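Local coordinates for protein pyrrolysyl-tRNA synthetase (Desulfitobacterium hafniense, PDB 3DSQ) that probably attaches pyrrolysine to its cognate tRNA at the expense of ATP, working as a homodimeric class II aminoacyl-tRNA synthetase, at residues 22-27 / 267-272; 89-94 / 153-158; 95-100 / 125-130; 185-190 / 235-240. All coordinates share one frame; numbering follows the deposited sequence.

Interaction 1. Residues 22-27 / 267-272; sequences LKELNA and TQHVQS
N26 OD1 accepts the backbone N-H of Q268 at 2.8 Å, almost straight at 170°, and so joins the end of helix 16-24 to the loop that follows helix 257-265. N26 is the C-prime residue of the Schellman motif closing that first helix, with N26 N bonded to K23 O and A27 N to L22 O. Its CG stands beside its own backbone N (chi1 -70°), which brings the amide alongside T267. Q268 is wrapped over the same helix end. Its CB sits 3.3 Å from K23 O, and CG moves on to A27 O. Bending at chi2 (-65°) then splits the amide between two partners: OE1 packs against K23 CE, while NE2 gives only a weak bond to A27 O at 3.3 Å. A water stitches the backbones together, accepting from H269 N and donating to both K23 O and N26 OD1. With an alanine at N26, Q268 N would probably lose its acceptor and the water one of its three partners. The loop is also bonded through Q268 O and V270 N to the side chain of Q167, a ligand of the bound sodium ion. Beyond the water, the extended K23 chain crosses the H269 imidazole at about a right angle, CG over one face of the ring and CD 3.4 Å from H269 CE1.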
loop_
_atom_site.group_PDB
_atom_site.type_symbol
_atom_site.label_atom_id
_atom_site.label_comp_id
_atom_site.label_asym_id
_atom_site.label_seq_id
_atom_site.Cartn_x
_atom_site.Cartn_y
_atom_site.Cartn_z
ATOM N N LEU B 22 -28.811 -1.056 -4.931
ATOM C CA LEU B 22 -29.024 -1.939 -3.798
ATOM C C LEU B 22 -27.772 -2.759 -3.520
ATOM O O LEU B 22 -27.476 -3.087 -2.365
ATOM C CB LEU B 22 -30.220 -2.858 -4.066
ATOM C CG LEU B 22 -31.563 -2.126 -4.210
ATOM C CD1 LEU B 22 -32.662 -3.135 -4.485
ATOM C CD2 LEU B 22 -31.883 -1.323 -2.940
ATOM N N LYS B 23 -27.026 -3.083 -4.577
ATOM C CA LYS B 23 -25.803 -3.860 -4.407
ATOM C C LYS B 23 -24.719 -3.021 -3.747
ATOM O O LYS B 23 -24.017 -3.501 -2.864
ATOM C CB LYS B 23 -25.295 -4.397 -5.751
ATOM C CG LYS B 23 -25.354 -5.910 -5.869
ATOM C CD LYS B 23 -24.382 -6.440 -6.926
ATOM C CE LYS B 23 -24.433 -7.963 -7.003
ATOM N NZ LYS B 23 -23.421 -8.515 -7.959
ATOM N N GLU B 24 -24.582 -1.769 -4.174
ATOM C CA GLU B 24 -23.582 -0.871 -3.598
ATOM C C GLU B 24 -23.859 -0.661 -2.112
ATOM O O GLU B 24 -22.939 -0.395 -1.326
ATOM C CB GLU B 24 -23.625 0.507 -4.244
ATOM C CG GLU B 24 -23.559 0.549 -5.753
ATOM C CD GLU B 24 -23.552 1.980 -6.251
ATOM O OE1 GLU B 24 -24.322 2.803 -5.710
ATOM O OE2 GLU B 24 -22.782 2.280 -7.182
ATOM N N LEU B 25 -25.138 -0.722 -1.755
ATOM C CA LEU B 25 -25.571 -0.540 -0.377
ATOM C C LEU B 25 -25.581 -1.868 0.368
ATOM O O LEU B 25 -26.096 -1.962 1.482
ATOM C CB LEU B 25 -26.968 0.084 -0.347
ATOM C CG LEU B 25 -27.054 1.454 -1.012
ATOM C CD1 LEU B 25 -28.489 1.985 -1.023
ATOM C CD2 LEU B 25 -26.132 2.391 -0.271
ATOM N N ASN B 26 -25.012 -2.894 -0.256
ATOM C CA ASN B 26 -24.941 -4.221 0.335
ATOM C C ASN B 26 -26.275 -4.833 0.747
ATOM O O ASN B 26 -26.414 -5.370 1.852
ATOM C CB ASN B 26 -23.977 -4.219 1.534
ATOM C CG ASN B 26 -22.525 -4.053 1.108
ATOM O OD1 ASN B 26 -22.075 -4.678 0.142
ATOM N ND2 ASN B 26 -21.786 -3.218 1.825
ATOM N N ALA B 27 -27.256 -4.768 -0.149
ATOM C CA ALA B 27 -28.558 -5.351 0.121
ATOM C C ALA B 27 -28.374 -6.869 0.124
ATOM O O ALA B 27 -27.355 -7.381 -0.342
ATOM C CB ALA B 27 -29.550 -4.943 -0.959
ATOM N N THR B 267 -20.464 -8.990 1.882
ATOM C CA THR B 267 -20.896 -7.793 1.177
ATOM C C THR B 267 -21.134 -8.123 -0.295
ATOM O O THR B 267 -20.782 -9.204 -0.746
ATOM C CB THR B 267 -19.867 -6.660 1.310
ATOM O OG1 THR B 267 -18.562 -7.154 0.996
ATOM C CG2 THR B 267 -19.875 -6.102 2.734
ATOM N N GLN B 268 -21.724 -7.198 -1.045
ATOM C CA GLN B 268 -22.035 -7.457 -2.453
ATOM C C GLN B 268 -20.948 -7.147 -3.475
ATOM O O GLN B 268 -20.671 -7.963 -4.350
ATOM C CB GLN B 268 -23.315 -6.721 -2.850
ATOM C CG GLN B 268 -24.581 -7.312 -2.265
ATOM C CD GLN B 268 -24.859 -8.707 -2.786
ATOM O OE1 GLN B 268 -24.590 -9.018 -3.949
ATOM N NE2 GLN B 268 -25.419 -9.551 -1.933
ATOM N N HIS B 269 -20.350 -5.966 -3.380
ATOM C CA HIS B 269 -19.295 -5.584 -4.311
ATOM C C HIS B 269 -17.919 -5.756 -3.676
ATOM O O HIS B 269 -17.699 -5.372 -2.521
ATOM C CB HIS B 269 -19.458 -4.124 -4.749
ATOM C CG HIS B 269 -20.554 -3.898 -5.746
ATOM N ND1 HIS B 269 -20.826 -4.780 -6.771
ATOM C CD2 HIS B 269 -21.385 -2.843 -5.928
ATOM C CE1 HIS B 269 -21.776 -4.277 -7.541
ATOM N NE2 HIS B 269 -22.130 -3.102 -7.052
ATOM N N VAL B 270 -16.982 -6.325 -4.428
ATOM C CA VAL B 270 -15.639 -6.509 -3.893
ATOM C C VAL B 270 -14.993 -5.124 -3.743
ATOM O O VAL B 270 -14.016 -4.953 -3.003
ATOM C CB VAL B 270 -14.778 -7.408 -4.821
ATOM C CG1 VAL B 270 -14.433 -6.661 -6.108
ATOM C CG2 VAL B 270 -13.515 -7.867 -4.084
ATOM N N GLN B 271 -15.553 -4.142 -4.447
ATOM C CA GLN B 271 -15.055 -2.765 -4.390
ATOM C C GLN B 271 -15.354 -2.122 -3.039
ATOM O O GLN B 271 -14.651 -1.211 -2.608
ATOM C CB GLN B 271 -15.714 -1.890 -5.466
ATOM C CG GLN B 271 -15.242 -2.089 -6.911
ATOM C CD GLN B 271 -15.732 -3.386 -7.539
ATOM O OE1 GLN B 271 -16.718 -3.984 -7.092
ATOM N NE2 GLN B 271 -15.051 -3.819 -8.599
ATOM N N SER B 272 -16.414 -2.579 -2.381
ATOM C CA SER B 272 -16.810 -2.013 -1.097
ATOM C C SER B 272 -15.673 -1.800 -0.078
ATOM O O SER B 272 -15.693 -0.844 0.693
ATOM C CB SER B 272 -17.927 -2.872 -0.495
ATOM O OG SER B 272 -17.738 -3.050 0.889
HETATM O O HOH W 1 -21.120 -3.702 -1.997
#

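Interaction 2. Residues 89-94 / 153-158; sequences FVQVVT and FEIGTC
E154 OE1 is gripped by two donors, the backbone N of T94 and R128 NH1, the second as a salt bridge. T94 N comes from above the carboxylate plane, 2.9 Å from E154 OE1 in a bond of 177°, while T94 OG1 donates to the syn lone pair of E154 OE2 at 2.7 Å. The glutamate reaches this far because its chain is fully extended, with CG opposite the backbone N (chi1 -179°), and on the way CG passes V92 O. T94 OG1 is bonded in addition to N134 ND2. Cutting E154 back to an alanine would probably leave T94 N and OG1 without their acceptor and R128 without its opposite charge. At the other end the backbones pair in parallel about Q91 and F153: F153 N donates to V90 O at 3.1 Å, and V92 N to F153 O at 2.9 Å. The Q91 side chain lies across the phenyl ring of F153, its CG 3.9 Å from the ring centroid in a CH-pi contact and its amide plane only 20° from that of the ring. H85 NE2 holds Q91 OE1, and a water links Q91 NE2 to V92 O and I155 N. F89 CB packs against F153 CD1. T94 O also bonds R275 of the second subunit. Helix 72-85 leading into strand 90-91 at the dimer interface is consistent with class II motif 1, here pairing with strand 150-159, which probably opens motif 2.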
loop_
_atom_site.group_PDB
_atom_site.type_symbol
_atom_site.label_atom_id
_atom_site.label_comp_id
_atom_site.label_asym_id
_atom_site.label_seq_id
_atom_site.Cartn_x
_atom_site.Cartn_y
_atom_site.Cartn_z
ATOM N N PHE B 89 7.727 -14.936 10.712
ATOM C CA PHE B 89 7.799 -14.480 9.328
ATOM C C PHE B 89 8.312 -13.051 9.231
ATOM O O PHE B 89 7.862 -12.165 9.954
ATOM C CB PHE B 89 6.429 -14.554 8.647
ATOM C CG PHE B 89 5.998 -15.944 8.300
ATOM C CD1 PHE B 89 5.403 -16.762 9.254
ATOM C CD2 PHE B 89 6.187 -16.436 7.016
ATOM C CE1 PHE B 89 5.002 -18.047 8.932
ATOM C CE2 PHE B 89 5.790 -17.726 6.679
ATOM C CZ PHE B 89 5.193 -18.535 7.640
ATOM N N VAL B 90 9.259 -12.835 8.326
ATOM C CA VAL B 90 9.835 -11.512 8.120
ATOM C C VAL B 90 9.076 -10.803 7.007
ATOM O O VAL B 90 9.031 -11.289 5.880
ATOM C CB VAL B 90 11.307 -11.606 7.708
ATOM C CG1 VAL B 90 11.812 -10.225 7.274
ATOM C CG2 VAL B 90 12.138 -12.160 8.875
ATOM N N GLN B 91 8.494 -9.654 7.326
ATOM C CA GLN B 91 7.732 -8.896 6.341
ATOM C C GLN B 91 8.649 -8.027 5.480
ATOM O O GLN B 91 9.578 -7.409 5.989
ATOM C CB GLN B 91 6.695 -8.019 7.049
ATOM C CG GLN B 91 5.709 -7.364 6.106
ATOM C CD GLN B 91 4.617 -6.617 6.832
ATOM O OE1 GLN B 91 4.679 -6.420 8.063
ATOM N NE2 GLN B 91 3.601 -6.186 6.080
ATOM N N VAL B 92 8.400 -8.009 4.172
ATOM C CA VAL B 92 9.194 -7.182 3.259
ATOM C C VAL B 92 8.284 -6.296 2.417
ATOM O O VAL B 92 7.101 -6.575 2.263
ATOM C CB VAL B 92 10.058 -8.038 2.296
ATOM C CG1 VAL B 92 10.984 -8.926 3.087
ATOM C CG2 VAL B 92 9.151 -8.869 1.364
ATOM N N VAL B 93 8.842 -5.214 1.891
ATOM C CA VAL B 93 8.098 -4.299 1.044
ATOM C C VAL B 93 8.972 -3.993 -0.185
ATOM O O VAL B 93 10.037 -3.361 -0.095
ATOM C CB VAL B 93 7.704 -3.010 1.815
ATOM C CG1 VAL B 93 8.931 -2.267 2.312
ATOM C CG2 VAL B 93 6.855 -2.135 0.924
ATOM N N THR B 94 8.487 -4.437 -1.335
ATOM C CA THR B 94 9.215 -4.324 -2.595
ATOM C C THR B 94 8.553 -3.458 -3.681
ATOM O O THR B 94 7.383 -3.072 -3.577
ATOM C CB THR B 94 9.476 -5.754 -3.157
ATOM O OG1 THR B 94 8.233 -6.388 -3.458
ATOM C CG2 THR B 94 10.211 -6.620 -2.126
ATOM N N PHE B 153 7.207 -12.747 3.857
ATOM C CA PHE B 153 5.887 -12.429 3.327
ATOM C C PHE B 153 5.774 -10.954 3.013
ATOM O O PHE B 153 6.551 -10.149 3.516
ATOM C CB PHE B 153 4.766 -12.817 4.303
ATOM C CG PHE B 153 4.581 -11.856 5.446
ATOM C CD1 PHE B 153 5.414 -11.901 6.555
ATOM C CD2 PHE B 153 3.537 -10.929 5.427
ATOM C CE1 PHE B 153 5.211 -11.041 7.633
ATOM C CE2 PHE B 153 3.323 -10.065 6.497
ATOM C CZ PHE B 153 4.161 -10.120 7.603
ATOM N N GLU B 154 4.821 -10.618 2.146
ATOM C CA GLU B 154 4.554 -9.233 1.779
ATOM C C GLU B 154 3.057 -9.059 1.576
ATOM O O GLU B 154 2.364 -9.957 1.108
ATOM C CB GLU B 154 5.310 -8.814 0.493
ATOM C CG GLU B 154 5.066 -7.324 0.106
ATOM C CD GLU B 154 5.970 -6.797 -1.025
ATOM O OE1 GLU B 154 5.873 -5.589 -1.353
ATOM O OE2 GLU B 154 6.774 -7.575 -1.579
ATOM N N ILE B 155 2.560 -7.899 1.970
ATOM C CA ILE B 155 1.156 -7.554 1.821
ATOM C C ILE B 155 1.233 -6.300 0.964
ATOM O O ILE B 155 1.833 -5.319 1.377
ATOM C CB ILE B 155 0.512 -7.167 3.165
ATOM C CG1 ILE B 155 0.501 -8.371 4.119
ATOM C CG2 ILE B 155 -0.900 -6.647 2.918
ATOM C CD1 ILE B 155 -0.157 -8.083 5.481
ATOM N N GLY B 156 0.660 -6.321 -0.230
ATOM C CA GLY B 156 0.760 -5.126 -1.041
ATOM C C GLY B 156 -0.032 -5.110 -2.327
ATOM O O GLY B 156 -0.440 -6.136 -2.860
ATOM N N THR B 157 -0.214 -3.906 -2.833
ATOM C CA THR B 157 -0.982 -3.673 -4.035
ATOM C C THR B 157 -0.399 -4.343 -5.269
ATOM O O THR B 157 0.799 -4.275 -5.515
ATOM C CB THR B 157 -1.108 -2.162 -4.292
ATOM O OG1 THR B 157 -1.597 -1.531 -3.100
ATOM C CG2 THR B 157 -2.085 -1.880 -5.446
ATOM N N CYS B 158 -1.279 -5.015 -6.004
ATOM C CA CYS B 158 -0.950 -5.682 -7.252
ATOM C C CYS B 158 -1.991 -5.168 -8.235
ATOM O O CYS B 158 -3.032 -4.655 -7.826
ATOM C CB CYS B 158 -1.012 -7.209 -7.114
ATOM S SG CYS B 158 0.417 -7.883 -6.209
HETATM O O HOH W 2 4.542 -5.958 3.350
#

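Interaction 3. Residues 95-100 / 125-130; sequences PTIITK and KCLRPM
R128 spreads its guanidinium beneath T96, whose CG2 methyl lies 3.6 Å above the plane of the group and over its centre. The arginine chain runs extended from CG to NE and passes close to T96 CA and P95 O; R128 NH1 gives P95 O a weak bond of 3.2 Å. Firmer hold comes from the neighbouring strand 150-159, where T157 O accepts from R128 NE; this bond and the T96 methyl help to fix the position and rotation of the flat group. Behind it the backbones pair antiparallel: R128 N donates to T96 O at 2.8 Å, and I98 and C126 exchange two bonds, I98 N to C126 O and C126 N to I98 O. On the side of the sheet occupied by I98 and C126, the isoleucine sets CG1 between its backbone N and carbonyl carbon (chi1 65°), which carries CG1 to 3.9 Å from C126 SG and CD1 to 4.0 Å from P129 CD. I97 faces the reverse side, with CG1 near L127 CD2 and CG2 against K125 CB. The two strands are strongly twisted, 137° apart in direction. T96 OG1 is bonded to E171 and Y159 of the second subunit, and I97 N to the same glutamate. Strand 97-99 of this two-stranded antiparallel sheet follows closely on P95, probably the motif 1 proline of class II synthetases, at the dimer interface.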
loop_
_atom_site.group_PDB
_atom_site.type_symbol
_atom_site.label_atom_id
_atom_site.label_comp_id
_atom_site.label_asym_id
_atom_site.label_seq_id
_atom_site.Cartn_x
_atom_site.Cartn_y
_atom_site.Cartn_z
ATOM N N PRO B 95 9.300 -3.149 -4.754
ATOM C CA PRO B 95 8.770 -2.321 -5.847
ATOM C C PRO B 95 7.454 -2.807 -6.442
ATOM O O PRO B 95 7.236 -4.006 -6.625
ATOM C CB PRO B 95 9.889 -2.357 -6.892
ATOM C CG PRO B 95 11.122 -2.590 -6.091
ATOM C CD PRO B 95 10.662 -3.614 -5.068
ATOM N N THR B 96 6.564 -1.872 -6.729
ATOM C CA THR B 96 5.317 -2.229 -7.376
ATOM C C THR B 96 5.565 -2.158 -8.889
ATOM O O THR B 96 4.780 -2.674 -9.672
ATOM C CB THR B 96 4.184 -1.281 -6.996
ATOM O OG1 THR B 96 4.527 0.049 -7.386
ATOM C CG2 THR B 96 3.947 -1.323 -5.483
ATOM N N ILE B 97 6.652 -1.505 -9.295
ATOM C CA ILE B 97 6.995 -1.434 -10.724
ATOM C C ILE B 97 8.073 -2.498 -10.956
ATOM O O ILE B 97 9.140 -2.443 -10.358
ATOM C CB ILE B 97 7.564 -0.038 -11.128
ATOM C CG1 ILE B 97 6.505 1.042 -10.911
ATOM C CG2 ILE B 97 7.987 -0.045 -12.629
ATOM C CD1 ILE B 97 7.018 2.464 -11.010
ATOM N N ILE B 98 7.783 -3.489 -11.790
ATOM C CA ILE B 98 8.767 -4.538 -12.070
ATOM C C ILE B 98 9.136 -4.556 -13.562
ATOM O O ILE B 98 8.505 -3.880 -14.369
ATOM C CB ILE B 98 8.243 -5.935 -11.647
ATOM C CG1 ILE B 98 7.044 -6.327 -12.500
ATOM C CG2 ILE B 98 7.844 -5.916 -10.155
ATOM C CD1 ILE B 98 6.607 -7.776 -12.310
ATOM N N THR B 99 10.157 -5.328 -13.925
ATOM C CA THR B 99 10.587 -5.380 -15.320
ATOM C C THR B 99 9.948 -6.511 -16.113
ATOM O O THR B 99 9.398 -7.468 -15.548
ATOM C CB THR B 99 12.120 -5.535 -15.438
ATOM O OG1 THR B 99 12.508 -6.840 -14.987
ATOM C CG2 THR B 99 12.834 -4.485 -14.598
ATOM N N LYS B 100 10.031 -6.375 -17.435
ATOM C CA LYS B 100 9.508 -7.354 -18.381
ATOM C C LYS B 100 10.251 -8.682 -18.232
ATOM O O LYS B 100 9.668 -9.751 -18.371
ATOM C CB LYS B 100 9.671 -6.816 -19.812
ATOM C CG LYS B 100 9.193 -7.754 -20.911
ATOM C CD LYS B 100 9.257 -7.085 -22.290
ATOM C CE LYS B 100 8.685 -8.007 -23.363
ATOM N NZ LYS B 100 8.623 -7.387 -24.725
ATOM N N LYS B 125 8.904 -1.857 -18.542
ATOM C CA LYS B 125 8.380 -1.782 -17.182
ATOM C C LYS B 125 6.870 -1.922 -17.120
ATOM O O LYS B 125 6.161 -1.516 -18.041
ATOM C CB LYS B 125 8.786 -0.453 -16.536
ATOM C CG LYS B 125 10.276 -0.176 -16.553
ATOM C CD LYS B 125 10.599 1.125 -15.829
ATOM C CE LYS B 125 12.076 1.498 -15.969
ATOM N NZ LYS B 125 12.996 0.454 -15.421
ATOM N N CYS B 126 6.386 -2.505 -16.027
ATOM C CA CYS B 126 4.958 -2.686 -15.821
ATOM C C CYS B 126 4.641 -2.773 -14.332
ATOM O O CYS B 126 5.528 -2.960 -13.504
ATOM C CB CYS B 126 4.471 -3.969 -16.503
ATOM S SG CYS B 126 5.076 -5.522 -15.773
ATOM N N LEU B 127 3.368 -2.629 -13.997
ATOM C CA LEU B 127 2.948 -2.742 -12.609
ATOM C C LEU B 127 2.850 -4.225 -12.284
ATOM O O LEU B 127 2.268 -5.005 -13.044
ATOM C CB LEU B 127 1.587 -2.064 -12.401
ATOM C CG LEU B 127 1.593 -0.540 -12.528
ATOM C CD1 LEU B 127 0.197 0.028 -12.340
ATOM C CD2 LEU B 127 2.553 0.028 -11.492
ATOM N N ARG B 128 3.430 -4.619 -11.159
ATOM C CA ARG B 128 3.402 -6.019 -10.753
ATOM C C ARG B 128 1.985 -6.577 -10.692
ATOM O O ARG B 128 1.090 -5.957 -10.130
ATOM C CB ARG B 128 4.074 -6.196 -9.376
ATOM C CG ARG B 128 3.309 -5.592 -8.203
ATOM C CD ARG B 128 4.111 -5.700 -6.910
ATOM N NE ARG B 128 3.386 -5.161 -5.760
ATOM C CZ ARG B 128 3.950 -4.876 -4.589
ATOM N NH1 ARG B 128 5.258 -5.067 -4.407
ATOM N NH2 ARG B 128 3.201 -4.420 -3.592
ATOM N N PRO B 129 1.760 -7.746 -11.315
ATOM C CA PRO B 129 0.442 -8.381 -11.307
ATOM C C PRO B 129 0.373 -9.318 -10.101
ATOM O O PRO B 129 -0.696 -9.765 -9.716
ATOM C CB PRO B 129 0.422 -9.153 -12.623
ATOM C CG PRO B 129 1.819 -9.617 -12.728
ATOM C CD PRO B 129 2.626 -8.373 -12.333
ATOM N N MET B 130 1.536 -9.634 -9.533
ATOM C CA MET B 130 1.604 -10.509 -8.371
ATOM C C MET B 130 2.896 -10.220 -7.618
ATOM O O MET B 130 3.759 -9.502 -8.115
ATOM C CB MET B 130 1.545 -11.989 -8.783
ATOM C CG MET B 130 2.845 -12.576 -9.299
ATOM S SD MET B 130 3.185 -12.233 -11.045
ATOM C CE MET B 130 2.600 -13.753 -11.776
#

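Interaction 4. Residues 185-190 / 235-240; sequences EERHQR and MGPHFL
The guanidinium of R187 carries M235 SD over one face, 3.5 Å above the plane and centred on it, and meets G236 O at its edge. R187 NH1 donates to that oxygen at 2.9 Å with an angle of 154°; the acceptor is almost in the guanidinium plane, but the nitrogen stands well above the plane of the carbonyl. Over one face of the H188 imidazole comes the methyl of the same methionine, M235 CE, 3.5 Å from the ring centroid in a CH-pi contact. M235 serves both groups by extending away from the backbone and then bending at chi3 (-78°), so that sulfur and methyl are shared between successive residues of one helical turn. In the fold, this is where the first turn of helix 187-201 packs against the end of strand 228-236, one of the antiparallel strands of the sheet of the class II catalytic domain. R187 also touches V251 on the adjacent strand 250-256, and R187 NE is bonded to L184 O just before the helix. Nearer the backbone, R187 CD rests 3.4 Å from M235 CG. P237, which follows a cis peptide bond, brings its CD to 3.7 Å from R187 NH1.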
loop_
_atom_site.group_PDB
_atom_site.type_symbol
_atom_site.label_atom_id
_atom_site.label_comp_id
_atom_site.label_asym_id
_atom_site.label_seq_id
_atom_site.Cartn_x
_atom_site.Cartn_y
_atom_site.Cartn_z
ATOM N N GLU B 185 8.676 -33.554 2.903
ATOM C CA GLU B 185 7.615 -34.285 3.586
ATOM C C GLU B 185 6.684 -33.427 4.430
ATOM O O GLU B 185 5.624 -33.895 4.844
ATOM C CB GLU B 185 8.224 -35.373 4.466
ATOM C CG GLU B 185 8.965 -34.840 5.670
ATOM C CD GLU B 185 10.367 -35.397 5.776
ATOM O OE1 GLU B 185 10.515 -36.641 5.812
ATOM O OE2 GLU B 185 11.321 -34.590 5.823
ATOM N N GLU B 186 7.066 -32.178 4.687
ATOM C CA GLU B 186 6.222 -31.296 5.492
ATOM C C GLU B 186 5.554 -30.172 4.701
ATOM O O GLU B 186 4.805 -29.377 5.265
ATOM C CB GLU B 186 7.035 -30.696 6.643
ATOM C CG GLU B 186 7.671 -31.744 7.545
ATOM C CD GLU B 186 8.438 -31.142 8.708
ATOM O OE1 GLU B 186 9.181 -31.899 9.368
ATOM O OE2 GLU B 186 8.299 -29.925 8.966
ATOM N N ARG B 187 5.808 -30.111 3.399
ATOM C CA ARG B 187 5.233 -29.062 2.560
ATOM C C ARG B 187 3.721 -28.911 2.696
ATOM O O ARG B 187 3.227 -27.824 3.008
ATOM C CB ARG B 187 5.603 -29.299 1.098
ATOM C CG ARG B 187 7.086 -29.105 0.815
ATOM C CD ARG B 187 7.412 -29.377 -0.642
ATOM N NE ARG B 187 7.111 -30.757 -1.009
ATOM C CZ ARG B 187 7.236 -31.250 -2.236
ATOM N NH1 ARG B 187 7.662 -30.476 -3.227
ATOM N NH2 ARG B 187 6.930 -32.517 -2.474
ATOM N N HIS B 188 2.988 -29.996 2.469
ATOM C CA HIS B 188 1.531 -29.970 2.569
ATOM C C HIS B 188 1.030 -29.492 3.937
ATOM O O HIS B 188 0.002 -28.817 4.020
ATOM C CB HIS B 188 0.966 -31.357 2.250
ATOM C CG HIS B 188 1.134 -31.758 0.815
ATOM N ND1 HIS B 188 0.344 -31.256 -0.197
ATOM C CD2 HIS B 188 2.018 -32.594 0.221
ATOM C CE1 HIS B 188 0.735 -31.765 -1.352
ATOM N NE2 HIS B 188 1.748 -32.579 -1.127
ATOM N N GLN B 189 1.755 -29.826 5.001
ATOM C CA GLN B 189 1.362 -29.402 6.346
ATOM C C GLN B 189 1.692 -27.926 6.594
ATOM O O GLN B 189 0.996 -27.252 7.349
ATOM C CB GLN B 189 2.036 -30.283 7.406
ATOM C CG GLN B 189 1.881 -29.776 8.850
ATOM C CD GLN B 189 0.429 -29.705 9.325
ATOM O OE1 GLN B 189 -0.212 -30.729 9.572
ATOM N NE2 GLN B 189 -0.092 -28.490 9.450
ATOM N N ARG B 190 2.755 -27.422 5.973
ATOM C CA ARG B 190 3.108 -26.014 6.134
ATOM C C ARG B 190 2.023 -25.159 5.506
ATOM O O ARG B 190 1.549 -24.199 6.109
ATOM C CB ARG B 190 4.437 -25.696 5.458
ATOM C CG ARG B 190 5.647 -25.907 6.329
ATOM C CD ARG B 190 5.610 -25.053 7.588
ATOM N NE ARG B 190 6.939 -24.994 8.191
ATOM C CZ ARG B 190 7.653 -26.061 8.539
ATOM N NH1 ARG B 190 7.159 -27.276 8.354
ATOM N NH2 ARG B 190 8.872 -25.915 9.046
ATOM N N MET B 235 3.952 -24.940 -4.546
ATOM C CA MET B 235 4.974 -25.752 -3.905
ATOM C C MET B 235 6.239 -25.942 -4.746
ATOM O O MET B 235 6.170 -26.073 -5.965
ATOM C CB MET B 235 4.336 -27.110 -3.613
ATOM C CG MET B 235 5.086 -28.058 -2.722
ATOM S SD MET B 235 4.094 -29.568 -2.548
ATOM C CE MET B 235 2.857 -29.026 -1.361
ATOM N N GLY B 236 7.390 -25.965 -4.083
ATOM C CA GLY B 236 8.650 -26.181 -4.772
ATOM C C GLY B 236 9.301 -27.472 -4.283
ATOM O O GLY B 236 9.000 -27.927 -3.179
ATOM N N PRO B 237 10.210 -28.083 -5.063
ATOM C CA PRO B 237 10.692 -27.667 -6.385
ATOM C C PRO B 237 9.575 -27.482 -7.399
ATOM O O PRO B 237 8.700 -28.333 -7.547
ATOM C CB PRO B 237 11.646 -28.793 -6.774
ATOM C CG PRO B 237 12.163 -29.263 -5.440
ATOM C CD PRO B 237 10.899 -29.309 -4.625
ATOM N N HIS B 238 9.630 -26.353 -8.095
ATOM C CA HIS B 238 8.643 -25.985 -9.105
ATOM C C HIS B 238 9.351 -25.829 -10.452
ATOM O O HIS B 238 10.568 -25.714 -10.505
ATOM C CB HIS B 238 7.984 -24.661 -8.685
ATOM C CG HIS B 238 6.872 -24.213 -9.583
ATOM N ND1 HIS B 238 7.080 -23.807 -10.885
ATOM C CD2 HIS B 238 5.541 -24.097 -9.361
ATOM C CE1 HIS B 238 5.925 -23.462 -11.426
ATOM N NE2 HIS B 238 4.975 -23.627 -10.523
ATOM N N PHE B 239 8.577 -25.821 -11.528
ATOM C CA PHE B 239 9.098 -25.681 -12.884
ATOM C C PHE B 239 9.856 -24.374 -13.098
ATOM O O PHE B 239 10.848 -24.340 -13.824
ATOM C CB PHE B 239 7.940 -25.777 -13.878
ATOM C CG PHE B 239 8.306 -25.405 -15.292
ATOM C CD1 PHE B 239 9.427 -25.960 -15.910
ATOM C CD2 PHE B 239 7.504 -24.530 -16.020
ATOM C CE1 PHE B 239 9.741 -25.647 -17.236
ATOM C CE2 PHE B 239 7.809 -24.212 -17.349
ATOM C CZ PHE B 239 8.928 -24.774 -17.956
ATOM N N LEU B 240 9.391 -23.302 -12.462
ATOM C CA LEU B 240 10.032 -21.997 -12.600
ATOM C C LEU B 240 11.312 -21.839 -11.771
ATOM O O LEU B 240 12.131 -20.974 -12.065
ATOM C CB LEU B 240 9.051 -20.884 -12.212
ATOM C CG LEU B 240 7.740 -20.766 -12.990
ATOM C CD1 LEU B 240 6.868 -19.706 -12.333
ATOM C CD2 LEU B 240 8.020 -20.422 -14.452
#

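In the fold
From the N terminus, helix 16-24 opens interaction 1, which closes only at 267-272, so the other three contacts all fall within its span; it fastens the N-terminal helices to the loop after helix 257-265. Interaction 2 opens at 89-94 and closes at 153-158, adding the short edge strand 90-91 to the large mixed sheet. Interaction 3, at 95-100 and 125-130, is enclosed within that loop and touches interaction 2 through R128, which bonds T157 and E154; both also reach the second subunit. Interaction 4 follows in series, tying helix 187-201 to strand 228-236 of the same large sheet, its centre about 20 Å from that of interaction 2.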